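Long-range contacts in restriction endonuclease AspBHI (Azoarcus sp., PDB 4OC8), which cleaves DNA in a modification-dependent manner, probably pairing an N-terminal DNA-recognition domain of the PUA clan with a C-terminal nuclease domain of the PD-(D/E)XK type: residues Val119-Val124 against Val199-Trp204; Thr173-Ala178 against Gly208-Leu213. One frame throughout, in Å; residues are numbered along the deposited sequence.

Both contacts gather around one large mixed sheet of the N-terminal region, with centres about 8 Å apart. Strand 122-127 enters contact 1 and strand 163-174 enters contact 2; each pairs antiparallel with strand 133-142, which lies between them. Along the chain the segments alternate: 119-124, 173-178, 199-204, 208-213. Helix 199-207 supplies the second half of contact 1, and the chain leaving it makes the second half of contact 2. The two also touch directly: E177 OE2 lies 3.0 Å from A200 N, a probable hydrogen bond at the start of the helix. Contact 2 continues outward to two other subunits of the tetramer, whereas contact 1 stays within its own chain.

Contact 1: Val119-Val124 against Val199-Trp204; sequences VPPILV and VAWNAW
Helix 199-207 lies against the loop that leads into strand 122-127 through two tryptophans three residues apart, W201 and W204, which reach V119, P120 and P121. W201 does most of the work. Its CG is anti to the backbone N (chi1 -178°), which carries the indole away from the helix until the six-membered ring meets P121. The two side chains cross at about a right angle: P121 CG stands over one face of the indole, displaced toward the rim, and is 4.1 Å from W201 CZ2. The backbone of P121 closes in as well, its CA 3.5 Å from W201 CH2. At the edge of the same ring, in its plane, V119 O sits 3.8 Å from W201 CZ2.

This is helix-on-sheet packing within the N-terminal region, which belongs to the PUA clan, and no hydrogen bond joins the two segments. P121 and L123 bond through their backbones to L58 of strand 55-62, so the proline is tied to the sheet that the helix covers. W184 of helix 182-189 touches P121 and meets W201 edge-to-face, while V141 of strand 133-142 takes both W201 and W204.

W204 turns an edge to V119, the two side chains crossing at about a right angle. Its atom CH2 is 4.0 Å from V119 CB and 4.0 Å from V119 CG1, with V119 CG2 hardly farther, so the isopropyl group abuts the ring edge at CH2, CG2 close to the ring plane and CG1 off it to one side.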
ATOM      1  N   VAL A 119     -19.403 -17.243 -21.487  1.00 35.10           N
ATOM      2  CA  VAL A 119     -19.211 -15.838 -21.161  1.00 35.97           C
ATOM      3  C   VAL A 119     -19.098 -14.994 -22.427  1.00 41.57           C
ATOM      4  O   VAL A 119     -18.236 -15.234 -23.271  1.00 43.13           O
ATOM      5  CB  VAL A 119     -17.967 -15.631 -20.287  1.00 38.89           C
ATOM      6  CG1 VAL A 119     -17.773 -14.157 -19.986  1.00 34.59           C
ATOM      7  CG2 VAL A 119     -18.097 -16.422 -19.001  1.00 35.91           C
ATOM      8  N   PRO A 120     -19.987 -14.004 -22.569  1.00 44.43           N
ATOM      9  CA  PRO A 120     -19.965 -13.135 -23.744  1.00 42.25           C
ATOM     10  C   PRO A 120     -18.873 -12.093 -23.616  1.00 43.30           C
ATOM     11  O   PRO A 120     -18.534 -11.711 -22.498  1.00 44.22           O
ATOM     12  CB  PRO A 120     -21.331 -12.452 -23.689  1.00 38.87           C
ATOM     13  CG  PRO A 120     -21.665 -12.415 -22.244  1.00 39.74           C
ATOM     14  CD  PRO A 120     -21.095 -13.676 -21.655  1.00 43.51           C
ATOM     15  N   PRO A 121     -18.315 -11.647 -24.748  1.00 48.84           N
ATOM     16  CA  PRO A 121     -17.382 -10.518 -24.748  1.00 49.02           C
ATOM     17  C   PRO A 121     -18.014  -9.288 -24.107  1.00 44.35           C
ATOM     18  O   PRO A 121     -19.124  -8.894 -24.470  1.00 47.81           O
ATOM     19  CB  PRO A 121     -17.138 -10.271 -26.240  1.00 36.57           C
ATOM     20  CG  PRO A 121     -17.353 -11.593 -26.868  1.00 39.49           C
ATOM     21  CD  PRO A 121     -18.469 -12.235 -26.089  1.00 46.98           C
ATOM     22  N   ILE A 122     -17.309  -8.697 -23.150  1.00 40.47           N
ATOM     23  CA  ILE A 122     -17.784  -7.507 -22.471  1.00 34.19           C
ATOM     24  C   ILE A 122     -17.119  -6.277 -23.066  1.00 30.88           C
ATOM     25  O   ILE A 122     -15.904  -6.117 -22.972  1.00 36.96           O
ATOM     26  CB  ILE A 122     -17.494  -7.578 -20.961  1.00 36.32           C
ATOM     27  CG1 ILE A 122     -18.304  -8.708 -20.319  1.00 31.48           C
ATOM     28  CG2 ILE A 122     -17.813  -6.254 -20.292  1.00 38.82           C
ATOM     29  CD1 ILE A 122     -17.459  -9.844 -19.774  1.00 34.33           C
ATOM     30  N   LEU A 123     -17.919  -5.415 -23.684  1.00 29.06           N
ATOM     31  CA  LEU A 123     -17.407  -4.182 -24.271  1.00 35.05           C
ATOM     32  C   LEU A 123     -17.730  -2.982 -23.392  1.00 36.19           C
ATOM     33  O   LEU A 123     -18.892  -2.608 -23.245  1.00 45.30           O
ATOM     34  CB  LEU A 123     -17.995  -3.964 -25.668  1.00 45.38           C
ATOM     35  CG  LEU A 123     -17.732  -5.030 -26.736  1.00 35.46           C
ATOM     36  CD1 LEU A 123     -18.367  -4.610 -28.034  1.00 33.58           C
ATOM     37  CD2 LEU A 123     -16.245  -5.252 -26.925  1.00 31.81           C
ATOM     38  N   VAL A 124     -16.696  -2.376 -22.820  1.00 34.09           N
ATOM     39  CA  VAL A 124     -16.855  -1.236 -21.924  1.00 30.68           C
ATOM     40  C   VAL A 124     -16.855   0.102 -22.672  1.00 40.28           C
ATOM     41  O   VAL A 124     -15.969   0.372 -23.486  1.00 36.76           O
ATOM     42  CB  VAL A 124     -15.732  -1.215 -20.871  1.00 32.49           C
ATOM     43  CG1 VAL A 124     -15.946  -0.087 -19.876  1.00 27.19           C
ATOM     44  CG2 VAL A 124     -15.654  -2.556 -20.158  1.00 34.39           C
ATOM     45  N   VAL A 199      -5.978 -12.144 -29.287  1.00 35.29           N
ATOM     46  CA  VAL A 199      -5.148 -13.169 -28.669  1.00 38.14           C
ATOM     47  C   VAL A 199      -5.411 -13.261 -27.169  1.00 45.30           C
ATOM     48  O   VAL A 199      -5.509 -14.359 -26.619  1.00 44.22           O
ATOM     49  CB  VAL A 199      -3.643 -12.910 -28.907  1.00 27.43           C
ATOM     50  CG1 VAL A 199      -2.823 -14.071 -28.393  1.00 20.81           C
ATOM     51  CG2 VAL A 199      -3.369 -12.679 -30.374  1.00 26.12           C
ATOM     52  N   ALA A 200      -5.527 -12.108 -26.515  1.00 32.03           N
ATOM     53  CA  ALA A 200      -5.773 -12.066 -25.076  1.00 35.47           C
ATOM     54  C   ALA A 200      -7.092 -12.760 -24.708  1.00 40.88           C
ATOM     55  O   ALA A 200      -7.193 -13.438 -23.674  1.00 35.72           O
ATOM     56  CB  ALA A 200      -5.757 -10.623 -24.576  1.00 31.25           C
ATOM     57  N   TRP A 201      -8.092 -12.606 -25.573  1.00 39.65           N
ATOM     58  CA  TRP A 201      -9.375 -13.257 -25.363  1.00 35.91           C
ATOM     59  C   TRP A 201      -9.270 -14.777 -25.457  1.00 40.56           C
ATOM     60  O   TRP A 201      -9.751 -15.485 -24.573  1.00 43.10           O
ATOM     61  CB  TRP A 201     -10.436 -12.738 -26.332  1.00 32.71           C
ATOM     62  CG  TRP A 201     -11.773 -13.365 -26.080  1.00 37.66           C
ATOM     63  CD1 TRP A 201     -12.303 -14.448 -26.717  1.00 34.82           C
ATOM     64  CD2 TRP A 201     -12.739 -12.966 -25.098  1.00 39.97           C
ATOM     65  NE1 TRP A 201     -13.542 -14.740 -26.206  1.00 35.04           N
ATOM     66  CE2 TRP A 201     -13.833 -13.846 -25.210  1.00 42.73           C
ATOM     67  CE3 TRP A 201     -12.787 -11.948 -24.142  1.00 39.77           C
ATOM     68  CZ2 TRP A 201     -14.963 -13.740 -24.398  1.00 37.55           C
ATOM     69  CZ3 TRP A 201     -13.915 -11.842 -23.338  1.00 36.15           C
ATOM     70  CH2 TRP A 201     -14.984 -12.733 -23.472  1.00 36.36           C
ATOM     71  N   ASN A 202      -8.645 -15.276 -26.521  1.00 37.75           N
ATOM     72  CA  ASN A 202      -8.471 -16.720 -26.681  1.00 40.36           C
ATOM     73  C   ASN A 202      -7.658 -17.299 -25.535  1.00 40.27           C
ATOM     74  O   ASN A 202      -7.958 -18.381 -25.026  1.00 39.65           O
ATOM     75  CB  ASN A 202      -7.803 -17.055 -28.016  1.00 41.55           C
ATOM     76  CG  ASN A 202      -8.718 -16.829 -29.199  1.00 44.22           C
ATOM     77  OD1 ASN A 202      -9.925 -17.056 -29.116  1.00 55.77           O
ATOM     78  ND2 ASN A 202      -8.149 -16.378 -30.313  1.00 36.57           N
ATOM     79  N   ALA A 203      -6.626 -16.563 -25.136  1.00 37.47           N
ATOM     80  CA  ALA A 203      -5.790 -16.943 -24.008  1.00 35.79           C
ATOM     81  C   ALA A 203      -6.637 -17.092 -22.754  1.00 44.25           C
ATOM     82  O   ALA A 203      -6.511 -18.083 -22.018  1.00 45.60           O
ATOM     83  CB  ALA A 203      -4.701 -15.915 -23.792  1.00 23.43           C
ATOM     84  N   TRP A 204      -7.506 -16.111 -22.515  1.00 38.13           N
ATOM     85  CA  TRP A 204      -8.380 -16.185 -21.353  1.00 39.97           C
ATOM     86  C   TRP A 204      -9.323 -17.385 -21.458  1.00 41.16           C
ATOM     87  O   TRP A 204      -9.601 -18.056 -20.466  1.00 39.14           O
ATOM     88  CB  TRP A 204      -9.165 -14.882 -21.147  1.00 36.13           C
ATOM     89  CG  TRP A 204     -10.064 -14.950 -19.945  1.00 39.69           C
ATOM     90  CD1 TRP A 204      -9.702 -14.785 -18.637  1.00 37.84           C
ATOM     91  CD2 TRP A 204     -11.468 -15.231 -19.939  1.00 35.92           C
ATOM     92  NE1 TRP A 204     -10.795 -14.936 -17.820  1.00 31.85           N
ATOM     93  CE2 TRP A 204     -11.893 -15.213 -18.595  1.00 36.45           C
ATOM     94  CE3 TRP A 204     -12.410 -15.490 -20.941  1.00 35.27           C
ATOM     95  CZ2 TRP A 204     -13.215 -15.446 -18.227  1.00 40.43           C
ATOM     96  CZ3 TRP A 204     -13.722 -15.724 -20.575  1.00 39.46           C
ATOM     97  CH2 TRP A 204     -14.114 -15.703 -19.231  1.00 39.11           C
TER

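Contact 2: Thr173-Ala178 against Gly208-Leu213; sequences TILDEA and GGIRPL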
ATOM      1  N   THR A 173     -11.623  -6.759 -15.794  1.00 36.76           N
ATOM      2  CA  THR A 173     -10.306  -6.306 -16.228  1.00 36.29           C
ATOM      3  C   THR A 173     -10.281  -6.130 -17.743  1.00 33.44           C
ATOM      4  O   THR A 173     -10.658  -7.037 -18.485  1.00 37.54           O
ATOM      5  CB  THR A 173      -9.188  -7.282 -15.808  1.00 34.99           C
ATOM      6  OG1 THR A 173      -9.049  -7.275 -14.381  1.00 39.43           O
ATOM      7  CG2 THR A 173      -7.868  -6.878 -16.438  1.00 27.27           C
ATOM      8  N   ILE A 174      -9.860  -4.951 -18.190  1.00 28.29           N
ATOM      9  CA  ILE A 174      -9.663  -4.676 -19.606  1.00 26.55           C
ATOM     10  C   ILE A 174      -8.452  -5.442 -20.137  1.00 32.32           C
ATOM     11  O   ILE A 174      -7.332  -5.255 -19.652  1.00 28.05           O
ATOM     12  CB  ILE A 174      -9.400  -3.186 -19.845  1.00 26.59           C
ATOM     13  CG1 ILE A 174     -10.465  -2.334 -19.155  1.00 30.97           C
ATOM     14  CG2 ILE A 174      -9.342  -2.889 -21.319  1.00 24.21           C
ATOM     15  CD1 ILE A 174     -11.857  -2.589 -19.646  1.00 30.82           C
ATOM     16  N   LEU A 175      -8.681  -6.297 -21.136  1.00 32.37           N
ATOM     17  CA  LEU A 175      -7.613  -7.070 -21.769  1.00 24.34           C
ATOM     18  C   LEU A 175      -6.702  -6.182 -22.614  1.00 28.34           C
ATOM     19  O   LEU A 175      -7.146  -5.177 -23.160  1.00 30.13           O
ATOM     20  CB  LEU A 175      -8.204  -8.178 -22.641  1.00 21.59           C
ATOM     21  CG  LEU A 175      -8.793  -9.386 -21.913  1.00 26.77           C
ATOM     22  CD1 LEU A 175      -9.300 -10.418 -22.911  1.00 30.12           C
ATOM     23  CD2 LEU A 175      -7.766  -9.998 -20.982  1.00 22.18           C
ATOM     24  N   ASP A 176      -5.432  -6.565 -22.729  1.00 36.04           N
ATOM     25  CA  ASP A 176      -4.456  -5.813 -23.527  1.00 34.21           C
ATOM     26  C   ASP A 176      -4.649  -6.007 -25.030  1.00 31.40           C
ATOM     27  O   ASP A 176      -3.953  -6.805 -25.650  1.00 32.92           O
ATOM     28  CB  ASP A 176      -3.019  -6.183 -23.150  1.00 26.83           C
ATOM     29  CG  ASP A 176      -1.992  -5.248 -23.767  1.00 34.42           C
ATOM     30  OD1 ASP A 176      -2.381  -4.322 -24.506  1.00 34.22           O
ATOM     31  OD2 ASP A 176      -0.783  -5.444 -23.505  1.00 37.85           O
ATOM     32  N   GLU A 177      -5.576  -5.245 -25.607  1.00 34.88           N
ATOM     33  CA  GLU A 177      -5.813  -5.228 -27.045  1.00 34.19           C
ATOM     34  C   GLU A 177      -6.135  -3.802 -27.469  1.00 35.06           C
ATOM     35  O   GLU A 177      -7.053  -3.195 -26.931  1.00 38.68           O
ATOM     36  CB  GLU A 177      -6.979  -6.149 -27.419  1.00 27.88           C
ATOM     37  CG  GLU A 177      -6.759  -7.614 -27.064  1.00 42.77           C
ATOM     38  CD  GLU A 177      -5.711  -8.295 -27.943  1.00 55.42           C
ATOM     39  OE1 GLU A 177      -5.443  -7.804 -29.062  1.00 57.86           O
ATOM     40  OE2 GLU A 177      -5.160  -9.333 -27.516  1.00 53.29           O
ATOM     41  N   ALA A 178      -5.391  -3.266 -28.431  1.00 42.62           N
ATOM     42  CA  ALA A 178      -5.609  -1.888 -28.872  1.00 36.40           C
ATOM     43  C   ALA A 178      -6.800  -1.762 -29.820  1.00 34.45           C
ATOM     44  O   ALA A 178      -7.484  -0.739 -29.835  1.00 35.84           O
ATOM     45  CB  ALA A 178      -4.353  -1.323 -29.517  1.00 32.03           C
ATOM     46  N   GLY A 208      -7.619 -19.359 -18.760  1.00 43.65           N
ATOM     47  CA  GLY A 208      -8.251 -18.640 -17.671  1.00 40.49           C
ATOM     48  C   GLY A 208      -7.445 -17.430 -17.234  1.00 52.87           C
ATOM     49  O   GLY A 208      -7.905 -16.615 -16.432  1.00 53.45           O
ATOM     50  N   GLY A 209      -6.234 -17.309 -17.767  1.00 47.30           N
ATOM     51  CA  GLY A 209      -5.344 -16.235 -17.377  1.00 39.28           C
ATOM     52  C   GLY A 209      -5.735 -14.890 -17.962  1.00 47.32           C
ATOM     53  O   GLY A 209      -6.397 -14.810 -19.002  1.00 40.36           O
ATOM     54  N   ILE A 210      -5.310 -13.825 -17.289  1.00 41.62           N
ATOM     55  CA  ILE A 210      -5.665 -12.474 -17.699  1.00 37.71           C
ATOM     56  C   ILE A 210      -4.430 -11.627 -17.988  1.00 42.11           C
ATOM     57  O   ILE A 210      -3.563 -11.468 -17.128  1.00 44.49           O
ATOM     58  CB  ILE A 210      -6.490 -11.759 -16.609  1.00 34.94           C
ATOM     59  CG1 ILE A 210      -7.741 -12.560 -16.259  1.00 29.51           C
ATOM     60  CG2 ILE A 210      -6.869 -10.365 -17.061  1.00 33.70           C
ATOM     61  CD1 ILE A 210      -8.625 -11.877 -15.261  1.00 29.87           C
ATOM     62  N   ARG A 211      -4.356 -11.090 -19.203  1.00 31.26           N
ATOM     63  CA  ARG A 211      -3.323 -10.125 -19.549  1.00 34.85           C
ATOM     64  C   ARG A 211      -3.929  -8.727 -19.575  1.00 39.44           C
ATOM     65  O   ARG A 211      -4.584  -8.350 -20.548  1.00 37.71           O
ATOM     66  CB  ARG A 211      -2.696 -10.440 -20.907  1.00 43.07           C
ATOM     67  CG  ARG A 211      -1.702  -9.379 -21.361  1.00 52.92           C
ATOM     68  CD  ARG A 211      -1.312  -9.540 -22.816  1.00 60.13           C
ATOM     69  NE  ARG A 211      -0.639 -10.810 -23.059  1.00 77.77           N
ATOM     70  CZ  ARG A 211       0.656 -11.024 -22.849  1.00 81.32           C
ATOM     71  NH1 ARG A 211       1.430 -10.049 -22.383  1.00 73.78           N
ATOM     72  NH2 ARG A 211       1.177 -12.216 -23.101  1.00 81.60           N
ATOM     73  N   PRO A 212      -3.716  -7.954 -18.501  1.00 35.03           N
ATOM     74  CA  PRO A 212      -4.339  -6.638 -18.340  1.00 32.01           C
ATOM     75  C   PRO A 212      -3.725  -5.555 -19.212  1.00 36.74           C
ATOM     76  O   PRO A 212      -2.526  -5.592 -19.483  1.00 41.78           O
ATOM     77  CB  PRO A 212      -4.065  -6.314 -16.875  1.00 33.86           C
ATOM     78  CG  PRO A 212      -2.841  -7.067 -16.555  1.00 40.40           C
ATOM     79  CD  PRO A 212      -2.963  -8.349 -17.302  1.00 35.58           C
ATOM     80  N   LEU A 213      -4.552  -4.601 -19.635  1.00 30.98           N
ATOM     81  CA  LEU A 213      -4.074  -3.408 -20.317  1.00 33.07           C
ATOM     82  C   LEU A 213      -3.666  -2.387 -19.258  1.00 41.46           C
ATOM     83  O   LEU A 213      -4.508  -1.685 -18.702  1.00 40.65           O
ATOM     84  CB  LEU A 213      -5.170  -2.828 -21.214  1.00 29.46           C
ATOM     85  CG  LEU A 213      -4.811  -1.834 -22.327  1.00 31.53           C
ATOM     86  CD1 LEU A 213      -6.045  -1.520 -23.156  1.00 31.99           C
ATOM     87  CD2 LEU A 213      -4.209  -0.543 -21.803  1.00 27.62           C
TER
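L175 and P212 form a single beta bridge, framed by two backbone hydrogen bonds. L213 N gives its hydrogen to I174 O at 2.9 Å, a fairly straight bond (162° at the hydrogen), and D176 N gives its own to R211 O, also 2.9 Å. The same two acceptors receive CA-H...O contacts: P212 CA is 3.5 Å from I174 O, and L175 CA approaches R211 O similarly. Just beyond the bridge D176 is the centre of an inverse gamma turn, closed by a weak bond from E177 N to L175 O.

The bridge joins the chain of strand 163-174 and its continuation to the loop that follows helix 199-207. G208, with its positive phi, ends that helical course, and where the two segments touch their courses run about 66° apart.

Apolar contacts lie to both sides of the bridge. T173 CG2, anti to the backbone N, lies 3.7 Å from I210 CG2 and also touches P212 CB; the threonine and proline side chains run side by side. I210 CG2 reaches L175 CD2 as well. Beyond P212, L213 CD1 meets I174 CG2 at 4.0 Å.

The polar side chains touch across the contact mainly through carbon. D176 CB packs against R211 CD at 3.8 Å, while the nearest charged atoms, D176 OD2 and R211 NH1, remain 5.2 Å apart, too far for a salt bridge, so any attraction between them is probably weak and long-range. D176 OD1 instead bonds to W157 NE1 of the second subunit, whose W157 also packs on L213. R211 NH2 makes a weak bond to V388 O of the third subunit, and T173 OG1 is bonded to G143 O of its own chain.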